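Local coordinates for cytochrome C (Marichromatium purpuratum 984, PDB 5LO9), which probably oxidises thiosulfate to tetrathionate, and perhaps runs the reverse reaction, passing electrons along four covalently bound c-type hemes, at residues G435-D440 and R491-P496; G111-R116 and G295-A300. All blocks are in the same frame, centred on the assembly; numbering follows the deposited sequence.

Interaction 1 (G435-D440 and R491-P496); sequences GMHRVD and RFHASP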
loop_
_atom_site.group_PDB
_atom_site.type_symbol
_atom_site.label_atom_id
_atom_site.label_comp_id
_atom_site.label_asym_id
_atom_site.label_seq_id
_atom_site.Cartn_x
_atom_site.Cartn_y
_atom_site.Cartn_z
ATOM N N GLY A 435 -5.530 -4.006 21.183
ATOM C CA GLY A 435 -4.341 -4.735 21.563
ATOM C C GLY A 435 -3.738 -4.265 22.868
ATOM O O GLY A 435 -3.153 -5.072 23.609
ATOM N N MET A 436 -3.823 -2.957 23.149
ATOM C CA MET A 436 -3.279 -2.400 24.384
ATOM C C MET A 436 -3.991 -2.914 25.653
ATOM O O MET A 436 -3.450 -2.758 26.754
ATOM C CB MET A 436 -3.354 -0.862 24.321
ATOM C CG MET A 436 -2.512 -0.127 25.370
ATOM S SD MET A 436 -0.697 -0.408 25.156
ATOM C CE MET A 436 -0.290 0.823 23.881
ATOM N N HIS A 437 -5.175 -3.525 25.547
ATOM C CA HIS A 437 -5.812 -4.104 26.728
ATOM C C HIS A 437 -5.115 -5.385 27.185
ATOM O O HIS A 437 -5.406 -5.868 28.277
ATOM C CB HIS A 437 -7.324 -4.368 26.474
ATOM C CG HIS A 437 -7.643 -5.766 26.024
ATOM N ND1 HIS A 437 -7.640 -6.137 24.697
ATOM C CD2 HIS A 437 -7.949 -6.889 26.726
ATOM C CE1 HIS A 437 -7.936 -7.427 24.599
ATOM N NE2 HIS A 437 -8.127 -7.907 25.814
ATOM N N ARG A 438 -4.215 -5.953 26.393
ATOM C CA ARG A 438 -3.484 -7.145 26.821
ATOM C C ARG A 438 -2.331 -6.758 27.727
ATOM O O ARG A 438 -1.707 -5.704 27.556
ATOM C CB ARG A 438 -2.899 -7.934 25.641
ATOM C CG ARG A 438 -3.889 -8.754 24.867
ATOM C CD ARG A 438 -3.255 -9.436 23.713
ATOM N NE ARG A 438 -2.196 -10.401 24.063
ATOM C CZ ARG A 438 -2.313 -11.731 23.994
ATOM N NH1 ARG A 438 -3.453 -12.298 23.604
ATOM N NH2 ARG A 438 -1.280 -12.512 24.315
ATOM N N VAL A 439 -2.031 -7.649 28.672
ATOM C CA VAL A 439 -1.026 -7.352 29.679
ATOM C C VAL A 439 0.362 -7.393 29.068
ATOM O O VAL A 439 1.176 -6.497 29.306
ATOM C CB VAL A 439 -1.156 -8.322 30.867
ATOM C CG1 VAL A 439 -0.058 -8.097 31.850
ATOM C CG2 VAL A 439 -2.461 -8.097 31.585
ATOM N N ASP A 440 0.636 -8.398 28.227
ATOM C CA ASP A 440 1.953 -8.510 27.587
ATOM C C ASP A 440 2.211 -7.360 26.632
ATOM O O ASP A 440 3.315 -6.802 26.615
ATOM C CB ASP A 440 2.128 -9.848 26.843
ATOM C CG ASP A 440 1.031 -10.133 25.796
ATOM O OD1 ASP A 440 1.200 -11.120 25.033
ATOM O OD2 ASP A 440 -0.025 -9.450 25.774
ATOM N N ARG A 491 -14.132 -16.977 22.954
ATOM C CA ARG A 491 -13.841 -16.856 21.534
ATOM C C ARG A 491 -12.729 -15.874 21.219
ATOM O O ARG A 491 -12.049 -16.033 20.205
ATOM C CB ARG A 491 -15.087 -16.387 20.785
ATOM C CG ARG A 491 -16.325 -17.205 21.097
ATOM C CD ARG A 491 -17.408 -17.101 20.038
ATOM N NE ARG A 491 -16.869 -16.940 18.697
ATOM C CZ ARG A 491 -17.512 -16.329 17.709
ATOM N NH1 ARG A 491 -18.733 -15.818 17.900
ATOM N NH2 ARG A 491 -16.927 -16.241 16.523
ATOM N N PHE A 492 -12.591 -14.806 21.986
ATOM C CA PHE A 492 -11.682 -13.749 21.589
ATOM C C PHE A 492 -10.641 -13.360 22.630
ATOM O O PHE A 492 -9.786 -12.516 22.334
ATOM C CB PHE A 492 -12.479 -12.502 21.233
ATOM C CG PHE A 492 -13.508 -12.716 20.176
ATOM C CD1 PHE A 492 -13.156 -12.868 18.865
ATOM C CD2 PHE A 492 -14.841 -12.712 20.493
ATOM C CE1 PHE A 492 -14.100 -13.032 17.909
ATOM C CE2 PHE A 492 -15.783 -12.873 19.514
ATOM C CZ PHE A 492 -15.402 -13.044 18.232
ATOM N N HIS A 493 -10.674 -13.946 23.828
ATOM C CA HIS A 493 -9.808 -13.488 24.902
ATOM C C HIS A 493 -9.192 -14.644 25.657
ATOM O O HIS A 493 -8.875 -14.523 26.851
ATOM C CB HIS A 493 -10.581 -12.605 25.853
ATOM C CG HIS A 493 -11.102 -11.349 25.231
ATOM N ND1 HIS A 493 -10.340 -10.201 25.102
ATOM C CD2 HIS A 493 -12.321 -11.056 24.721
ATOM C CE1 HIS A 493 -11.083 -9.251 24.554
ATOM N NE2 HIS A 493 -12.286 -9.746 24.308
ATOM N N ALA A 494 -9.049 -15.782 24.991
ATOM C CA ALA A 494 -8.590 -16.988 25.671
ATOM C C ALA A 494 -7.059 -17.014 25.685
ATOM O O ALA A 494 -6.398 -17.737 24.936
ATOM C CB ALA A 494 -9.208 -18.223 25.022
ATOM N N SER A 495 -6.496 -16.182 26.556
ATOM C CA SER A 495 -5.057 -16.093 26.766
ATOM C C SER A 495 -4.775 -15.799 28.237
ATOM O O SER A 495 -5.580 -15.132 28.906
ATOM C CB SER A 495 -4.424 -14.995 25.904
ATOM O OG SER A 495 -3.135 -14.635 26.411
ATOM N N PRO A 496 -3.625 -16.234 28.759
ATOM C CA PRO A 496 -3.285 -15.888 30.158
ATOM C C PRO A 496 -2.991 -14.401 30.354
ATOM O O PRO A 496 -2.957 -13.944 31.501
ATOM C CB PRO A 496 -2.029 -16.734 30.445
ATOM C CG PRO A 496 -1.967 -17.786 29.303
ATOM C CD PRO A 496 -2.608 -17.096 28.121
#
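The 3-10 turn 435-437 beside the thiosulfate site meets the chain leaving helix 485-492 through two pairs, His437 with His493 and Arg438 with Ser495. The two imidazoles come together at their nitrogen-bearing ends, with centroids 5.1 Å apart and planes turned by 72°, neither stacked nor properly edge-to-face. His437 NE2 approaches the edge of the His493 ring, close to its plane, and lies 3.3 Å from His493 ND1. This hydrogen bond is weak, with an angle of 126°, and either nitrogen could be the donor. His493 is held more firmly by its other partners: Asp498 bonds to ND1, Asp478 to NE2, and Tyr500 stacks on the ring. Such flanking carboxylates would probably stabilise a positive charge on His493. ND1 of His437 is bonded to the carbonyl of Ala434, back within the thiosulfate pocket. In this cytochrome c-type unit the same turn serves two ligands: Gly435 N makes a weak hydrogen bond to thiosulfate, and Met436 touches a heme c. Arg438 follows at the N-cap of helix 439-449. Its chain bends at the third torsion (chi3 62°), turning the guanidinium side-on to Asp440 in a two-nitrogen salt bridge, Arg438 NE to Asp440 OD2 at 2.9 Å and Arg438 NH2 to Asp440 OD1 at 2.9 Å. The NE bond uses the syn lone pair of OD2. Arg438 NH2 also lies 3.5 Å from Ser495 OG, a hydroxyl that is hydrogen-bonded to Phe497 N. With an alanine in place of Arg438, the Asp440 carboxylate would probably be left without its charged mate and freer to turn, and Ser495 would lose the group packed against it. Arg438 NH1 and Ser495 CB complete the pair at 3.7 Å.

Interaction 2 (G111-R116 and G295-A300); sequences GDWPER and GRRADA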
loop_
_atom_site.group_PDB
_atom_site.type_symbol
_atom_site.label_atom_id
_atom_site.label_comp_id
_atom_site.label_asym_id
_atom_site.label_seq_id
_atom_site.Cartn_x
_atom_site.Cartn_y
_atom_site.Cartn_z
ATOM N N GLY A 111 9.896 18.249 19.476
ATOM C CA GLY A 111 10.975 17.741 20.326
ATOM C C GLY A 111 12.144 17.205 19.518
ATOM O O GLY A 111 12.355 17.571 18.367
ATOM N N ASP A 112 12.906 16.295 20.159
ATOM C CA ASP A 112 14.020 15.598 19.517
ATOM C C ASP A 112 14.125 14.193 20.121
ATOM O O ASP A 112 14.975 13.886 20.963
ATOM C CB ASP A 112 15.338 16.354 19.675
ATOM C CG ASP A 112 16.496 15.661 18.951
ATOM O OD1 ASP A 112 16.284 14.563 18.341
ATOM O OD2 ASP A 112 17.617 16.235 18.972
ATOM N N TRP A 113 13.245 13.321 19.694
ATOM C CA TRP A 113 13.317 11.952 20.190
ATOM C C TRP A 113 14.572 11.244 19.668
ATOM O O TRP A 113 15.257 10.534 20.424
ATOM C CB TRP A 113 12.045 11.158 19.813
ATOM C CG TRP A 113 10.819 11.541 20.622
ATOM C CD1 TRP A 113 9.855 12.448 20.274
ATOM C CD2 TRP A 113 10.436 11.022 21.899
ATOM N NE1 TRP A 113 8.912 12.533 21.255
ATOM C CE2 TRP A 113 9.241 11.676 22.271
ATOM C CE3 TRP A 113 10.994 10.084 22.773
ATOM C CZ2 TRP A 113 8.594 11.429 23.485
ATOM C CZ3 TRP A 113 10.352 9.829 23.963
ATOM C CH2 TRP A 113 9.150 10.498 24.308
ATOM N N PRO A 114 14.905 11.400 18.391
ATOM C CA PRO A 114 15.970 10.558 17.808
ATOM C C PRO A 114 17.336 10.737 18.422
ATOM O O PRO A 114 18.038 9.746 18.641
ATOM C CB PRO A 114 15.965 10.985 16.356
ATOM C CG PRO A 114 14.613 11.440 16.120
ATOM C CD PRO A 114 14.184 12.139 17.353
ATOM N N GLU A 115 17.747 11.968 18.701
ATOM C CA GLU A 115 19.057 12.189 19.289
ATOM C C GLU A 115 19.046 12.410 20.806
ATOM O O GLU A 115 20.064 12.157 21.463
ATOM C CB GLU A 115 19.708 13.383 18.609
ATOM C CG GLU A 115 19.837 13.203 17.078
ATOM C CD GLU A 115 20.462 11.870 16.650
ATOM O OE1 GLU A 115 21.542 11.487 17.181
ATOM O OE2 GLU A 115 19.883 11.231 15.731
ATOM N N ARG A 116 17.938 12.856 21.396
ATOM C CA ARG A 116 17.943 13.178 22.816
ATOM C C ARG A 116 16.793 12.559 23.620
ATOM O O ARG A 116 16.650 12.882 24.808
ATOM C CB ARG A 116 17.948 14.698 22.986
ATOM C CG ARG A 116 19.201 15.329 22.459
ATOM C CD ARG A 116 19.183 16.855 22.614
ATOM N NE ARG A 116 18.754 17.518 21.400
ATOM C CZ ARG A 116 18.709 18.830 21.232
ATOM N NH1 ARG A 116 19.040 19.655 22.213
ATOM N NH2 ARG A 116 18.289 19.308 20.085
ATOM N N GLY A 295 4.377 8.512 15.093
ATOM C CA GLY A 295 4.605 7.362 14.274
ATOM C C GLY A 295 6.035 7.157 13.880
ATOM O O GLY A 295 6.307 6.214 13.137
ATOM N N ARG A 296 6.975 7.948 14.404
ATOM C CA ARG A 296 8.366 7.805 13.965
ATOM C C ARG A 296 9.251 6.992 14.902
ATOM O O ARG A 296 10.339 6.581 14.483
ATOM C CB ARG A 296 9.018 9.170 13.790
ATOM C CG ARG A 296 8.265 10.142 12.898
ATOM C CD ARG A 296 8.821 11.515 13.034
ATOM N NE ARG A 296 8.612 12.371 11.880
ATOM C CZ ARG A 296 9.455 12.467 10.861
ATOM N NH1 ARG A 296 10.564 11.727 10.810
ATOM N NH2 ARG A 296 9.168 13.294 9.883
ATOM N N ARG A 297 8.813 6.730 16.133
ATOM C CA ARG A 297 9.708 6.246 17.181
ATOM C C ARG A 297 9.915 4.740 17.127
ATOM O O ARG A 297 8.980 3.950 17.359
ATOM C CB ARG A 297 9.145 6.612 18.537
ATOM C CG ARG A 297 9.962 6.112 19.697
ATOM C CD ARG A 297 11.136 6.994 19.930
ATOM N NE ARG A 297 11.679 6.833 21.280
ATOM C CZ ARG A 297 12.875 7.252 21.664
ATOM N NH1 ARG A 297 13.696 7.851 20.819
ATOM N NH2 ARG A 297 13.226 7.090 22.912
ATOM N N ALA A 298 11.150 4.342 16.863
ATOM C CA ALA A 298 11.494 2.942 17.014
ATOM C C ALA A 298 11.148 2.456 18.413
ATOM O O ALA A 298 11.319 3.172 19.414
ATOM C CB ALA A 298 12.972 2.730 16.762
ATOM N N ASP A 299 10.665 1.219 18.463
ATOM C CA ASP A 299 10.223 0.528 19.673
ATOM C C ASP A 299 8.938 1.120 20.258
ATOM O O ASP A 299 8.528 0.723 21.352
ATOM C CB ASP A 299 11.315 0.502 20.737
ATOM C CG ASP A 299 12.522 -0.354 20.346
ATOM O OD1 ASP A 299 12.382 -1.380 19.619
ATOM O OD2 ASP A 299 13.634 0.002 20.804
ATOM N N ALA A 300 8.261 2.014 19.530
ATOM C CA ALA A 300 6.920 2.470 19.860
ATOM C C ALA A 300 6.003 2.295 18.647
ATOM O O ALA A 300 5.291 3.216 18.245
ATOM C CB ALA A 300 6.932 3.923 20.336
#
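Trp113, the first residue of the short helix 113-116, meets Arg297, which opens a type II beta turn running to Ala300. The pair joins the second cytochrome c region to the loop following the heme-bound Cys290 and His291. The indole and the guanidinium cross at about a right angle as side chains, and their planes are 58° apart, so the groups do not lie flat on each other. One benzo-ring corner does the touching: Trp113 CE3 sits 3.5 Å above the Arg297 guanidinium plane, over its centre, while the arginine comes at the indole obliquely. Arg297 extends with CG opposite the backbone N (chi1 178°) and bends at chi2 (80°), which carries its end across to the helix. Its NH2 forms a salt bridge with Asp117, and NH1 ends 3.1 Å from Trp113 O. The helix start is itself capped, Asp112 OD1 accepting from Glu115 N at 3.0 Å. The other oxygen, Asp112 OD2, takes Arg116 NE at 3.0 Å, nearly in the guanidinium plane, and Arg116 reaches on to Glu178. The turn is closed by Ala300 N bonding to Arg297 O. Trp113 CB, the carbon that carries the indole, lies 3.8 Å from Arg297 NH1.

In the fold
From the N terminus the chain passes the first heme c, then opens interaction 2 at 111-116, just after helix 102-110 and before the second heme c attachment. That loop closes across 178 intervening residues at 295-300, on the way from helix 292-295 to helix 304-307, having taken in the attachments of hemes 2 and 4 and the unmodelled 193-236; it joins the second cytochrome c region to the part that binds hemes 3 and 4. Interaction 1 follows in series, neither nested nor crossed: 435-440 to 491-496 spans 50 residues, including Met450, an axial ligand of heme 3, and ties the thiosulfate site to the end of helix 485-492. The centres of interactions 1 and 2 lie about 27 Å apart.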